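Local coordinates for immunoglobulin-like protein (Pseudomonas aeruginosa, PDB 3N6Y) that is of unknown function but has an immunoglobulin-like fold and is probably exported from the cytoplasm, at residues 12-17 with 38-43; 44-49 with 113-118; 69-74 with 121-126; 117-122 with 129-134. All blocks are in the same frame, centred on the assembly; numbering follows the deposited sequence. Where two conformers were deposited one is given.

Along the chain contact 1 closes before any other opens, contacts 2 and 3 interleave their segments, and contact 4 begins on the stretch where contacts 2 and 3 end and closes a hairpin. Contacts 3 and 4, centres about 8 Å apart, build one sheet through strand 116-124, which pairs with 68-74 in contact 3 and with 127-136 in contact 4. Contact 2, centred about 14 Å from contacts 1 and 4, packs loops at the end of that sheet. Contact 1 is a separate two-stranded ladder about 18 Å from contact 3, centre to centre, across the middle of the immunoglobulin-like fold, yet it touches contact 4 where Tyr14 meets Lys132.

Contact 1: residues 12-17 with 38-43; sequences IEYGVF and IQQTTE
Ile38 lies alongside Phe17, both side chains pointing the same way, and sets its CG1 almost exactly over the ring centre: the Ile38 CG1 to Phe17 centroid distance is 3.9 Å, 3° off the ring normal, a CH-pi contact. Its CD1 reaches on to the far rim, 3.8 Å from Phe17 CZ, and also meets CB of Glu13, whose side chain crosses it at about a right angle. Arg55 of strand 51-59 takes the carboxylate of Glu13 in a salt bridge. The second aromatic contact is less centred. Gln40 CG stands over one face of the Tyr14 ring, offset toward the rim and 3.8 Å from its centroid, while the Gln40 amide is turned within 15° of the ring plane. With Tyr14 CG placed between its backbone N and carbonyl carbon (chi1 67°), the ring swings back toward 38-43, and Thr41 O lies at its edge, 3.4 Å from CD1. The backbone link between the segments is a short two-stranded antiparallel ladder in an immunoglobulin-like fold: Val16 and Gln39 form the hydrogen-bonded pair, Val16 N to Gln39 O at 3.0 Å and Gln39 N to Val16 O at 2.8 Å. At Gly15 the chain turns a corner, and its CA approaches the carbonyls of Gln39 and Thr41 in CA-H...O contacts. A water accepts from Tyr14 N and donates to Gln40 OE1, joining the two segments beside the ring. Lys132 of strand 127-136 adds a cation-pi contact to Tyr14.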
loop_
_atom_site.group_PDB
_atom_site.type_symbol
_atom_site.label_atom_id
_atom_site.label_comp_id
_atom_site.label_asym_id
_atom_site.label_seq_id
_atom_site.Cartn_x
_atom_site.Cartn_y
_atom_site.Cartn_z
ATOM N N ILE A 12 2.724 10.118 7.138
ATOM C CA ILE A 12 2.596 8.804 6.522
ATOM C C ILE A 12 3.729 7.913 7.039
ATOM O O ILE A 12 4.899 8.282 6.982
ATOM C CB ILE A 12 2.643 8.894 4.987
ATOM C CG1 ILE A 12 1.393 9.653 4.457
ATOM C CG2 ILE A 12 2.696 7.519 4.405
ATOM C CD1 ILE A 12 1.734 10.598 3.332
ATOM N N GLU A 13 3.421 6.745 7.563
ATOM C CA GLU A 13 4.485 5.819 7.935
ATOM C C GLU A 13 4.832 5.040 6.681
ATOM O O GLU A 13 3.938 4.683 5.908
ATOM C CB GLU A 13 4.006 4.839 8.998
ATOM C CG GLU A 13 3.492 5.502 10.271
ATOM C CD GLU A 13 2.852 4.500 11.230
ATOM O OE1 GLU A 13 3.615 3.813 11.937
ATOM O OE2 GLU A 13 1.595 4.391 11.238
ATOM N N TYR A 14 6.093 4.692 6.515
ATOM C CA TYR A 14 6.458 3.869 5.364
ATOM C C TYR A 14 7.665 3.006 5.682
ATOM O O TYR A 14 8.551 3.425 6.454
ATOM C CB TYR A 14 6.733 4.725 4.134
ATOM C CG TYR A 14 7.930 5.569 4.268
ATOM C CD1 TYR A 14 9.195 5.064 3.921
ATOM C CD2 TYR A 14 7.855 6.858 4.807
ATOM C CE1 TYR A 14 10.308 5.814 4.046
ATOM C CE2 TYR A 14 8.977 7.629 4.950
ATOM C CZ TYR A 14 10.203 7.112 4.575
ATOM O OH TYR A 14 11.285 7.926 4.740
ATOM N N GLY A 15 7.733 1.843 5.044
ATOM C CA GLY A 15 8.827 0.912 5.249
ATOM C C GLY A 15 8.465 -0.545 5.333
ATOM O O GLY A 15 7.512 -0.979 4.691
ATOM N N VAL A 16 9.246 -1.293 6.105
ATOM C CA VAL A 16 9.127 -2.719 6.264
ATOM C C VAL A 16 8.334 -2.998 7.547
ATOM O O VAL A 16 8.705 -2.511 8.636
ATOM C CB VAL A 16 10.509 -3.437 6.273
ATOM C CG1 VAL A 16 10.331 -4.936 6.643
ATOM C CG2 VAL A 16 11.216 -3.294 4.916
ATOM N N PHE A 17 7.273 -3.785 7.398
ATOM C CA PHE A 17 6.363 -4.190 8.493
ATOM C C PHE A 17 7.002 -5.314 9.249
ATOM O O PHE A 17 7.493 -6.281 8.659
ATOM C CB PHE A 17 5.004 -4.639 7.971
ATOM C CG PHE A 17 4.116 -3.503 7.516
ATOM C CD1 PHE A 17 4.457 -2.712 6.428
ATOM C CD2 PHE A 17 2.903 -3.252 8.151
ATOM C CE1 PHE A 17 3.608 -1.673 5.990
ATOM C CE2 PHE A 17 2.065 -2.220 7.728
ATOM C CZ PHE A 17 2.417 -1.432 6.643
ATOM N N ILE A 38 6.620 -0.577 12.011
ATOM C CA ILE A 38 7.211 -0.332 10.682
ATOM C C ILE A 38 8.613 0.287 10.818
ATOM O O ILE A 38 8.789 1.331 11.481
ATOM C CB ILE A 38 6.298 0.592 9.819
ATOM C CG1 ILE A 38 4.925 -0.024 9.592
ATOM C CG2 ILE A 38 7.006 0.975 8.472
ATOM C CD1 ILE A 38 3.932 1.005 9.074
ATOM N N GLN A 39 9.613 -0.374 10.226
ATOM C CA GLN A 39 10.986 0.132 10.162
ATOM C C GLN A 39 11.033 1.072 8.961
ATOM O O GLN A 39 10.793 0.659 7.822
ATOM C CB GLN A 39 11.975 -1.018 9.996
ATOM C CG GLN A 39 13.437 -0.665 10.222
ATOM C CD GLN A 39 14.306 -1.907 10.320
ATOM O OE1 GLN A 39 14.978 -2.137 11.326
ATOM N NE2 GLN A 39 14.247 -2.745 9.301
ATOM N N GLN A 40 11.285 2.338 9.229
ATOM C CA GLN A 40 11.165 3.347 8.183
ATOM C C GLN A 40 12.298 3.222 7.197
ATOM O O GLN A 40 13.456 3.405 7.577
ATOM C CB GLN A 40 11.182 4.757 8.784
ATOM C CG GLN A 40 10.992 5.821 7.702
ATOM C CD GLN A 40 10.788 7.214 8.253
ATOM O OE1 GLN A 40 9.729 7.542 8.765
ATOM N NE2 GLN A 40 11.784 8.058 8.073
ATOM N N THR A 41 11.971 2.926 5.939
ATOM C CA THR A 41 12.978 2.801 4.893
ATOM C C THR A 41 12.306 2.743 3.529
ATOM O O THR A 41 11.124 2.348 3.458
ATOM C CB THR A 41 13.803 1.497 5.070
ATOM O OG1 THR A 41 14.869 1.522 4.115
ATOM C CG2 THR A 41 12.928 0.275 4.856
ATOM N N THR A 42 13.070 3.085 2.485
ATOM C CA THR A 42 12.674 2.807 1.108
ATOM C C THR A 42 13.413 1.629 0.505
ATOM O O THR A 42 13.128 1.239 -0.644
ATOM C CB THR A 42 12.861 4.046 0.204
ATOM O OG1 THR A 42 14.207 4.573 0.292
ATOM C CG2 THR A 42 11.805 5.088 0.612
ATOM N N GLU A 43 14.283 1.019 1.307
ATOM C CA GLU A 43 15.121 -0.093 0.862
ATOM C C GLU A 43 14.575 -1.391 1.441
ATOM O O GLU A 43 14.549 -1.606 2.641
ATOM C CB GLU A 43 16.580 0.138 1.268
ATOM C CG GLU A 43 17.220 1.330 0.602
ATOM C CD GLU A 43 17.478 1.108 -0.887
ATOM O OE1 GLU A 43 17.651 -0.068 -1.324
ATOM O OE2 GLU A 43 17.520 2.114 -1.630
HETATM O O HOH W 1 7.658 5.247 8.832
#

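Contact 2: residues 44-49 with 113-118; sequences VPAKLG and VVKGEW
The backbones of 44-49 and 113-118 come closest at Ala46 and Val113, whose CA atoms are 5.7 Å apart, and Ala46 is the centre of an inverse gamma turn closed by a weak bond from Lys47 N to Pro45 O. Both CB atoms point toward the other segment. Val113 divides its two methyls between neighbours: CG1, anti to its backbone N (chi1 -179°), meets Ala46 CB at 3.6 Å and the Ala46 carbonyl carbon at 3.4 Å, while CG2 reaches Leu48 CD2 at 4.1 Å. The Leu48 side chain crosses that of Val113 at about a right angle. From the other flank the extended chain of Lys115 lies against Ala46, with its CE 3.9 Å from Ala46 CB. Inside 113-118 the Trp118 indole pins the loop: its NE1 donates to Val114 O at 2.9 Å and 173°, with the acceptor in the ring plane and the donor in the carbonyl plane. Side chains of Val136 and Phe107 also touch Ala46 and Val113 respectively. The contact is apolar packing between the loop following strand 43-44 and the loop leading into strand 116-124, at one end of an immunoglobulin-like beta fold.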
loop_
_atom_site.group_PDB
_atom_site.type_symbol
_atom_site.label_atom_id
_atom_site.label_comp_id
_atom_site.label_asym_id
_atom_site.label_seq_id
_atom_site.Cartn_x
_atom_site.Cartn_y
_atom_site.Cartn_z
ATOM N N VAL A 44 14.101 -2.247 0.553
ATOM C CA VAL A 44 13.371 -3.451 0.915
ATOM C C VAL A 44 14.126 -4.703 0.473
ATOM O O VAL A 44 14.444 -4.826 -0.703
ATOM C CB VAL A 44 12.002 -3.392 0.263
ATOM C CG1 VAL A 44 11.215 -4.685 0.493
ATOM C CG2 VAL A 44 11.187 -2.181 0.784
ATOM N N PRO A 45 14.368 -5.656 1.395
ATOM C CA PRO A 45 15.042 -6.909 0.976
ATOM C C PRO A 45 14.234 -7.767 0.022
ATOM O O PRO A 45 13.034 -7.987 0.253
ATOM C CB PRO A 45 15.235 -7.687 2.291
ATOM C CG PRO A 45 14.895 -6.796 3.367
ATOM C CD PRO A 45 14.052 -5.654 2.825
ATOM N N ALA A 46 14.912 -8.309 -0.988
ATOM C CA ALA A 46 14.308 -9.201 -1.968
ATOM C C ALA A 46 14.301 -10.586 -1.355
ATOM O O ALA A 46 15.047 -11.496 -1.776
ATOM C CB ALA A 46 15.084 -9.186 -3.276
ATOM N N LYS A 47 13.482 -10.729 -0.331
ATOM C CA LYS A 47 13.387 -11.979 0.445
ATOM C C LYS A 47 11.941 -12.350 0.729
ATOM O O LYS A 47 11.140 -11.513 1.132
ATOM C CB LYS A 47 14.166 -11.821 1.751
ATOM C CG LYS A 47 15.663 -11.624 1.501
ATOM C CD LYS A 47 16.532 -11.357 2.750
ATOM C CE LYS A 47 17.081 -12.637 3.332
ATOM N NZ LYS A 47 17.946 -12.373 4.528
ATOM N N LEU A 48 11.599 -13.623 0.523
ATOM C CA LEU A 48 10.270 -14.140 0.884
ATOM C C LEU A 48 9.900 -13.785 2.316
ATOM O O LEU A 48 10.727 -13.907 3.231
ATOM C CB LEU A 48 10.228 -15.683 0.738
ATOM C CG LEU A 48 9.881 -16.361 -0.569
ATOM C CD1 LEU A 48 9.869 -17.867 -0.329
ATOM C CD2 LEU A 48 8.530 -15.881 -1.167
ATOM N N GLY A 49 8.647 -13.395 2.521
ATOM C CA GLY A 49 8.131 -13.071 3.823
ATOM C C GLY A 49 8.247 -11.595 4.152
ATOM O O GLY A 49 7.755 -11.158 5.155
ATOM N N VAL A 113 8.980 -11.957 -5.660
ATOM C CA VAL A 113 10.231 -11.317 -5.267
ATOM C C VAL A 113 10.925 -10.826 -6.513
ATOM O O VAL A 113 11.712 -11.556 -7.110
ATOM C CB VAL A 113 11.161 -12.310 -4.491
ATOM C CG1 VAL A 113 12.493 -11.602 -4.058
ATOM C CG2 VAL A 113 10.418 -12.981 -3.297
ATOM N N VAL A 114 10.616 -9.585 -6.904
ATOM C CA VAL A 114 11.164 -9.009 -8.116
ATOM C C VAL A 114 11.928 -7.743 -7.782
ATOM O O VAL A 114 11.376 -6.761 -7.239
ATOM C CB VAL A 114 10.055 -8.683 -9.133
ATOM C CG1 VAL A 114 10.656 -8.068 -10.418
ATOM C CG2 VAL A 114 9.241 -9.929 -9.438
ATOM N N LYS A 115 13.226 -7.783 -8.074
ATOM C CA LYS A 115 14.096 -6.654 -7.779
ATOM C C LYS A 115 13.752 -5.479 -8.671
ATOM O O LYS A 115 13.353 -5.656 -9.832
ATOM C CB LYS A 115 15.584 -7.046 -7.947
ATOM C CG LYS A 115 16.000 -8.078 -6.937
ATOM C CD LYS A 115 17.472 -8.498 -7.063
ATOM C CE LYS A 115 17.738 -9.662 -6.097
ATOM N NZ LYS A 115 18.986 -10.447 -6.345
ATOM N N GLY A 116 13.892 -4.284 -8.109
ATOM C CA GLY A 116 13.685 -3.035 -8.835
ATOM C C GLY A 116 12.773 -2.086 -8.067
ATOM O O GLY A 116 12.544 -2.249 -6.862
ATOM N N GLU A 117 12.222 -1.107 -8.768
ATOM C CA GLU A 117 11.380 -0.083 -8.133
ATOM C C GLU A 117 9.904 -0.510 -8.103
ATOM O O GLU A 117 9.326 -0.869 -9.146
ATOM C CB GLU A 117 11.522 1.268 -8.856
ATOM C CG GLU A 117 10.493 2.309 -8.386
ATOM C CD GLU A 117 10.864 3.744 -8.711
ATOM O OE1 GLU A 117 11.981 3.984 -9.245
ATOM O OE2 GLU A 117 10.055 4.649 -8.406
ATOM N N TRP A 118 9.290 -0.438 -6.910
ATOM C CA TRP A 118 7.888 -0.650 -6.682
ATOM C C TRP A 118 7.360 0.688 -6.154
ATOM O O TRP A 118 7.897 1.268 -5.176
ATOM C CB TRP A 118 7.680 -1.703 -5.609
ATOM C CG TRP A 118 8.084 -3.081 -5.996
ATOM C CD1 TRP A 118 9.344 -3.537 -6.302
ATOM C CD2 TRP A 118 7.229 -4.195 -6.039
ATOM N NE1 TRP A 118 9.280 -4.896 -6.539
ATOM C CE2 TRP A 118 7.997 -5.319 -6.390
ATOM C CE3 TRP A 118 5.876 -4.350 -5.823
ATOM C CZ2 TRP A 118 7.436 -6.582 -6.541
ATOM C CZ3 TRP A 118 5.289 -5.610 -5.984
ATOM C CH2 TRP A 118 6.087 -6.706 -6.323
#

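Contact 3: residues 69-74 with 121-126; sequences TLLYLT and MVFQGD
Thr69 N donates to Phe123 O at 2.8 Å and 164°, and Thr69 O takes the return bond from Phe123 N at 2.9 Å, so this antiparallel hydrogen-bonded pair is closed from both directions. Two residues on, Leu71 and Met121 repeat it: Leu71 N reaches Met121 O at 2.8 Å, and Met121 N answers to Leu71 O at 3.0 Å. Leu70 and Val122 form the non-hydrogen-bonded pair in between and turn their side chains to the face opposite that of Thr69, Leu71, Met121 and Phe123. On the latter face Leu71 is the apolar link. Its CG is anti to the backbone N (chi1 178°), which in one of its two deposited conformers carries CD2 across to Phe123 CE1 at 4.0 Å and to the selenium of Met121, a selenomethionine, at 4.2 Å; the approach to the Phe123 ring is oblique. Leu73 CD1 borders the same selenium from further along its strand. Past the last pair, one water is hydrogen-bonded to Thr69 OG1 and accepts from Gly125 N, each at 2.8 Å, tying the end of the ladder to the turn that follows. The opposite face looks inward: Leu70 and Val122 both touch Met103 of strand 101-106, across the interior of the immunoglobulin-like fold. Strand 84-92 continues the sheet beyond 68-74, through backbone bonds to Leu70 and Tyr72. The chemistry implies a division of labour: four backbone bonds fix the register, Leu71, Met121 and Phe123 add apolar contacts on one face, and Leu70 and Val122 face the interior.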
loop_
_atom_site.group_PDB
_atom_site.type_symbol
_atom_site.label_atom_id
_atom_site.label_comp_id
_atom_site.label_asym_id
_atom_site.label_seq_id
_atom_site.Cartn_x
_atom_site.Cartn_y
_atom_site.Cartn_z
ATOM N N THR A 69 -8.480 3.421 -4.316
ATOM C CA THR A 69 -7.798 2.575 -5.300
ATOM C C THR A 69 -6.320 2.516 -4.859
ATOM O O THR A 69 -5.607 3.548 -4.806
ATOM C CB THR A 69 -7.891 3.126 -6.724
ATOM O OG1 THR A 69 -9.264 3.241 -7.139
ATOM C CG2 THR A 69 -7.196 2.162 -7.716
ATOM N N LEU A 70 -5.860 1.309 -4.538
ATOM C CA LEU A 70 -4.448 1.080 -4.207
ATOM C C LEU A 70 -3.775 0.593 -5.479
ATOM O O LEU A 70 -4.046 -0.535 -5.942
ATOM C CB LEU A 70 -4.243 0.037 -3.101
ATOM C CG LEU A 70 -4.559 0.339 -1.630
ATOM C CD1 LEU A 70 -5.951 0.991 -1.445
ATOM C CD2 LEU A 70 -4.533 -0.951 -0.832
ATOM N N LEU A 71 -2.917 1.428 -6.025
ATOM C CA LEU A 71 -2.261 1.166 -7.311
ATOM C C LEU A 71 -0.833 0.798 -7.016
ATOM O O LEU A 71 -0.050 1.625 -6.598
ATOM C CB LEU A 71 -2.287 2.394 -8.208
ATOM C CG LEU A 71 -1.573 2.172 -9.545
ATOM C CD1 LEU A 71 -2.319 1.046 -10.379
ATOM C CD2 LEU A 71 -1.463 3.488 -10.318
ATOM N N TYR A 72 -0.489 -0.475 -7.197
ATOM C CA TYR A 72 0.874 -0.925 -7.038
ATOM C C TYR A 72 1.516 -1.019 -8.409
ATOM O O TYR A 72 1.039 -1.773 -9.247
ATOM C CB TYR A 72 0.895 -2.348 -6.474
ATOM C CG TYR A 72 0.199 -2.587 -5.132
ATOM C CD1 TYR A 72 -1.176 -2.647 -5.021
ATOM C CD2 TYR A 72 0.950 -2.724 -3.968
ATOM C CE1 TYR A 72 -1.792 -2.856 -3.801
ATOM C CE2 TYR A 72 0.334 -2.952 -2.747
ATOM C CZ TYR A 72 -1.004 -3.009 -2.666
ATOM O OH TYR A 72 -1.606 -3.259 -1.428
ATOM N N LEU A 73 2.548 -0.239 -8.655
ATOM C CA LEU A 73 3.355 -0.414 -9.858
ATOM C C LEU A 73 4.609 -1.229 -9.496
ATOM O O LEU A 73 5.354 -0.881 -8.556
ATOM C CB LEU A 73 3.749 0.954 -10.403
ATOM C CG LEU A 73 2.634 1.861 -10.902
ATOM C CD1 LEU A 73 3.279 3.253 -11.366
ATOM C CD2 LEU A 73 1.887 1.223 -12.057
ATOM N N THR A 74 4.868 -2.260 -10.293
ATOM C CA THR A 74 5.884 -3.249 -10.002
ATOM C C THR A 74 6.891 -3.295 -11.145
ATOM O O THR A 74 6.614 -2.749 -12.216
ATOM C CB THR A 74 5.314 -4.657 -9.765
ATOM O OG1 THR A 74 5.165 -5.339 -11.020
ATOM C CG2 THR A 74 3.949 -4.603 -9.087
HETATM N N MSE A 121 0.837 3.642 -4.592
HETATM C CA MSE A 121 0.078 4.884 -4.684
HETATM C C MSE A 121 -1.329 4.636 -4.223
HETATM O O MSE A 121 -1.999 3.732 -4.731
HETATM C CB MSE A 121 0.103 5.403 -6.145
HETATM C CG MSE A 121 1.496 5.564 -6.695
HETATM SE SE MSE A 121 1.411 6.062 -8.594
HETATM C CE MSE A 121 1.364 8.018 -8.326
ATOM N N VAL A 122 -1.774 5.432 -3.242
ATOM C CA VAL A 122 -3.147 5.430 -2.787
ATOM C C VAL A 122 -3.923 6.604 -3.380
ATOM O O VAL A 122 -3.593 7.749 -3.149
ATOM C CB VAL A 122 -3.277 5.584 -1.231
ATOM C CG1 VAL A 122 -4.767 5.392 -0.829
ATOM C CG2 VAL A 122 -2.408 4.636 -0.529
ATOM N N PHE A 123 -4.980 6.253 -4.129
ATOM C CA PHE A 123 -5.865 7.246 -4.742
ATOM C C PHE A 123 -7.272 7.160 -4.175
ATOM O O PHE A 123 -7.768 6.057 -3.802
ATOM C CB PHE A 123 -6.009 6.968 -6.243
ATOM C CG PHE A 123 -4.776 7.240 -7.037
ATOM C CD1 PHE A 123 -3.778 6.277 -7.252
ATOM C CD2 PHE A 123 -4.613 8.462 -7.612
ATOM C CE1 PHE A 123 -2.638 6.577 -8.002
ATOM C CE2 PHE A 123 -3.444 8.771 -8.353
ATOM C CZ PHE A 123 -2.490 7.810 -8.553
ATOM N N GLN A 124 -7.985 8.290 -4.208
ATOM C CA GLN A 124 -9.458 8.233 -4.130
ATOM C C GLN A 124 -9.956 8.823 -5.457
ATOM O O GLN A 124 -9.788 10.062 -5.671
ATOM C CB GLN A 124 -9.986 9.029 -2.945
ATOM C CG GLN A 124 -11.480 8.886 -2.838
ATOM C CD GLN A 124 -12.135 9.777 -1.807
ATOM O OE1 GLN A 124 -11.796 10.955 -1.652
ATOM N NE2 GLN A 124 -13.138 9.212 -1.112
ATOM N N GLY A 125 -10.514 7.985 -6.341
ATOM C CA GLY A 125 -10.829 8.443 -7.690
ATOM C C GLY A 125 -9.537 8.872 -8.363
ATOM O O GLY A 125 -8.561 8.116 -8.355
ATOM N N ASP A 126 -9.502 10.090 -8.928
ATOM C CA ASP A 126 -8.319 10.615 -9.567
ATOM C C ASP A 126 -7.275 11.249 -8.637
ATOM O O ASP A 126 -6.172 11.633 -9.097
ATOM C CB ASP A 126 -8.717 11.694 -10.593
ATOM C CG ASP A 126 -9.545 11.188 -11.769
ATOM O OD1 ASP A 126 -9.733 9.961 -11.940
ATOM O OD2 ASP A 126 -10.059 12.088 -12.523
HETATM O O HOH W 2 -10.900 5.240 -6.029
#

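Contact 4: residues 117-122 with 129-134; sequences EWRLMV and LAEKSF
Arg119 has CG anti to the backbone N (chi1 173°) and runs extended to NE, while Glu131 has its CG between backbone N and carbonyl carbon (chi1 78°), and these torsions bring guanidinium and carboxylate together on the face of the sheet that carries Arg119, Met121, Glu131 and Ser133. The salt bridge, seen in one of two deposited conformers of Arg119, is side-on and falls on one oxygen: NE of Arg119 meets Glu131 OE1 at 2.7 Å and NH2 of Arg119 meets the same atom at 2.9 Å, with OE1 in the guanidinium plane. The two flat groups are nearly coplanar, 3° apart; OE1 offers its syn lone pair to NH2, whereas NE arrives close to its C-O axis. Both bonds load OE1 alone, consistent with a planar, forked grip. Beside it, CE of Met121 comes to 3.5 Å from Glu131 OE1. Strands 116-124 and 127-136 form a beta hairpin of the immunoglobulin-like sheet, in which the axes of 117-122 and 129-134 come within 4.6 Å, with a classic beta bulge where Leu129 and Ala130 both face Val122: Leu129 N reaches Val122 O at 2.7 Å, while the bond from Ala130 N to that oxygen is weak. On the face opposite Arg119, Leu120 CD2 meets Phe134 CE2 at 4.1 Å, the side chains crossing at about a right angle. Phe52 lies edge-to-face with the Phe134 ring, and Met54 of strand 51-59 touches Val122, Ala130 and Lys132.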
loop_
_atom_site.group_PDB
_atom_site.type_symbol
_atom_site.label_atom_id
_atom_site.label_comp_id
_atom_site.label_asym_id
_atom_site.label_seq_id
_atom_site.Cartn_x
_atom_site.Cartn_y
_atom_site.Cartn_z
ATOM N N GLU A 117 12.222 -1.107 -8.768
ATOM C CA GLU A 117 11.380 -0.083 -8.133
ATOM C C GLU A 117 9.904 -0.510 -8.103
ATOM O O GLU A 117 9.326 -0.869 -9.146
ATOM C CB GLU A 117 11.522 1.268 -8.856
ATOM C CG GLU A 117 10.493 2.309 -8.386
ATOM C CD GLU A 117 10.864 3.744 -8.711
ATOM O OE1 GLU A 117 11.981 3.984 -9.245
ATOM O OE2 GLU A 117 10.055 4.649 -8.406
ATOM N N TRP A 118 9.290 -0.438 -6.910
ATOM C CA TRP A 118 7.888 -0.650 -6.682
ATOM C C TRP A 118 7.360 0.688 -6.154
ATOM O O TRP A 118 7.897 1.268 -5.176
ATOM C CB TRP A 118 7.680 -1.703 -5.609
ATOM C CG TRP A 118 8.084 -3.081 -5.996
ATOM C CD1 TRP A 118 9.344 -3.537 -6.302
ATOM C CD2 TRP A 118 7.229 -4.195 -6.039
ATOM N NE1 TRP A 118 9.280 -4.896 -6.539
ATOM C CE2 TRP A 118 7.997 -5.319 -6.390
ATOM C CE3 TRP A 118 5.876 -4.350 -5.823
ATOM C CZ2 TRP A 118 7.436 -6.582 -6.541
ATOM C CZ3 TRP A 118 5.289 -5.610 -5.984
ATOM C CH2 TRP A 118 6.087 -6.706 -6.323
ATOM N N ARG A 119 6.377 1.209 -6.853
ATOM C CA ARG A 119 5.767 2.475 -6.514
ATOM C C ARG A 119 4.340 2.172 -6.067
ATOM O O ARG A 119 3.539 1.661 -6.845
ATOM C CB ARG A 119 5.844 3.435 -7.732
ATOM C CG ARG A 119 5.079 4.762 -7.562
ATOM C CD ARG A 119 5.215 5.679 -8.787
ATOM N NE ARG A 119 4.882 7.078 -8.539
ATOM C CZ ARG A 119 4.871 8.031 -9.479
ATOM N NH1 ARG A 119 5.160 7.749 -10.753
ATOM N NH2 ARG A 119 4.605 9.298 -9.140
ATOM N N LEU A 120 4.024 2.481 -4.805
ATOM C CA LEU A 120 2.723 2.223 -4.185
ATOM C C LEU A 120 2.011 3.548 -4.022
ATOM O O LEU A 120 2.578 4.509 -3.463
ATOM C CB LEU A 120 2.936 1.585 -2.802
ATOM C CG LEU A 120 3.081 0.042 -2.807
ATOM C CD1 LEU A 120 4.178 -0.455 -3.751
ATOM C CD2 LEU A 120 3.376 -0.445 -1.410
HETATM N N MSE A 121 0.837 3.642 -4.592
HETATM C CA MSE A 121 0.078 4.884 -4.684
HETATM C C MSE A 121 -1.329 4.636 -4.223
HETATM O O MSE A 121 -1.999 3.732 -4.731
HETATM C CB MSE A 121 0.103 5.403 -6.145
HETATM C CG MSE A 121 1.496 5.564 -6.695
HETATM SE SE MSE A 121 1.411 6.062 -8.594
HETATM C CE MSE A 121 1.364 8.018 -8.326
ATOM N N VAL A 122 -1.774 5.432 -3.242
ATOM C CA VAL A 122 -3.147 5.430 -2.787
ATOM C C VAL A 122 -3.923 6.604 -3.380
ATOM O O VAL A 122 -3.593 7.749 -3.149
ATOM C CB VAL A 122 -3.277 5.584 -1.231
ATOM C CG1 VAL A 122 -4.767 5.392 -0.829
ATOM C CG2 VAL A 122 -2.408 4.636 -0.529
ATOM N N LEU A 129 -3.673 10.441 -2.599
ATOM C CA LEU A 129 -3.599 10.763 -1.186
ATOM C C LEU A 129 -2.146 10.596 -0.652
ATOM O O LEU A 129 -1.655 11.410 0.163
ATOM C CB LEU A 129 -4.551 9.856 -0.421
ATOM C CG LEU A 129 -6.014 10.196 -0.682
ATOM C CD1 LEU A 129 -6.932 9.145 -0.104
ATOM C CD2 LEU A 129 -6.341 11.621 -0.099
ATOM N N ALA A 130 -1.483 9.518 -1.066
ATOM C CA ALA A 130 -0.143 9.192 -0.578
ATOM C C ALA A 130 0.600 8.302 -1.560
ATOM O O ALA A 130 -0.036 7.506 -2.249
ATOM C CB ALA A 130 -0.213 8.540 0.793
ATOM N N GLU A 131 1.914 8.421 -1.576
ATOM C CA GLU A 131 2.731 7.533 -2.424
ATOM C C GLU A 131 4.093 7.319 -1.841
ATOM O O GLU A 131 4.625 8.222 -1.155
ATOM C CB GLU A 131 2.847 8.083 -3.861
ATOM C CG GLU A 131 3.823 9.204 -4.088
ATOM C CD GLU A 131 3.964 9.495 -5.575
ATOM O OE1 GLU A 131 4.204 8.521 -6.340
ATOM O OE2 GLU A 131 3.866 10.673 -5.958
ATOM N N LYS A 132 4.675 6.159 -2.140
ATOM C CA LYS A 132 6.050 5.890 -1.836
ATOM C C LYS A 132 6.643 4.925 -2.833
ATOM O O LYS A 132 5.960 3.948 -3.236
ATOM C CB LYS A 132 6.211 5.292 -0.428
ATOM C CG LYS A 132 7.514 5.706 0.242
ATOM C CD LYS A 132 7.483 7.191 0.716
ATOM C CE LYS A 132 8.773 7.620 1.250
ATOM N NZ LYS A 132 8.885 9.084 1.499
ATOM N N SER A 133 7.915 5.223 -3.174
ATOM C CA SER A 133 8.727 4.390 -4.085
ATOM C C SER A 133 9.704 3.575 -3.257
ATOM O O SER A 133 10.479 4.172 -2.479
ATOM C CB SER A 133 9.460 5.250 -5.120
ATOM O OG SER A 133 8.508 5.774 -6.032
ATOM N N PHE A 134 9.674 2.248 -3.424
ATOM C CA PHE A 134 10.610 1.324 -2.752
ATOM C C PHE A 134 11.558 0.638 -3.732
ATOM O O PHE A 134 11.131 0.264 -4.820
ATOM C CB PHE A 134 9.864 0.262 -2.001
ATOM C CG PHE A 134 8.930 0.817 -0.994
ATOM C CD1 PHE A 134 9.325 0.997 0.307
ATOM C CD2 PHE A 134 7.586 1.108 -1.350
ATOM C CE1 PHE A 134 8.449 1.499 1.235
ATOM C CE2 PHE A 134 6.718 1.623 -0.428
ATOM C CZ PHE A 134 7.144 1.813 0.860
#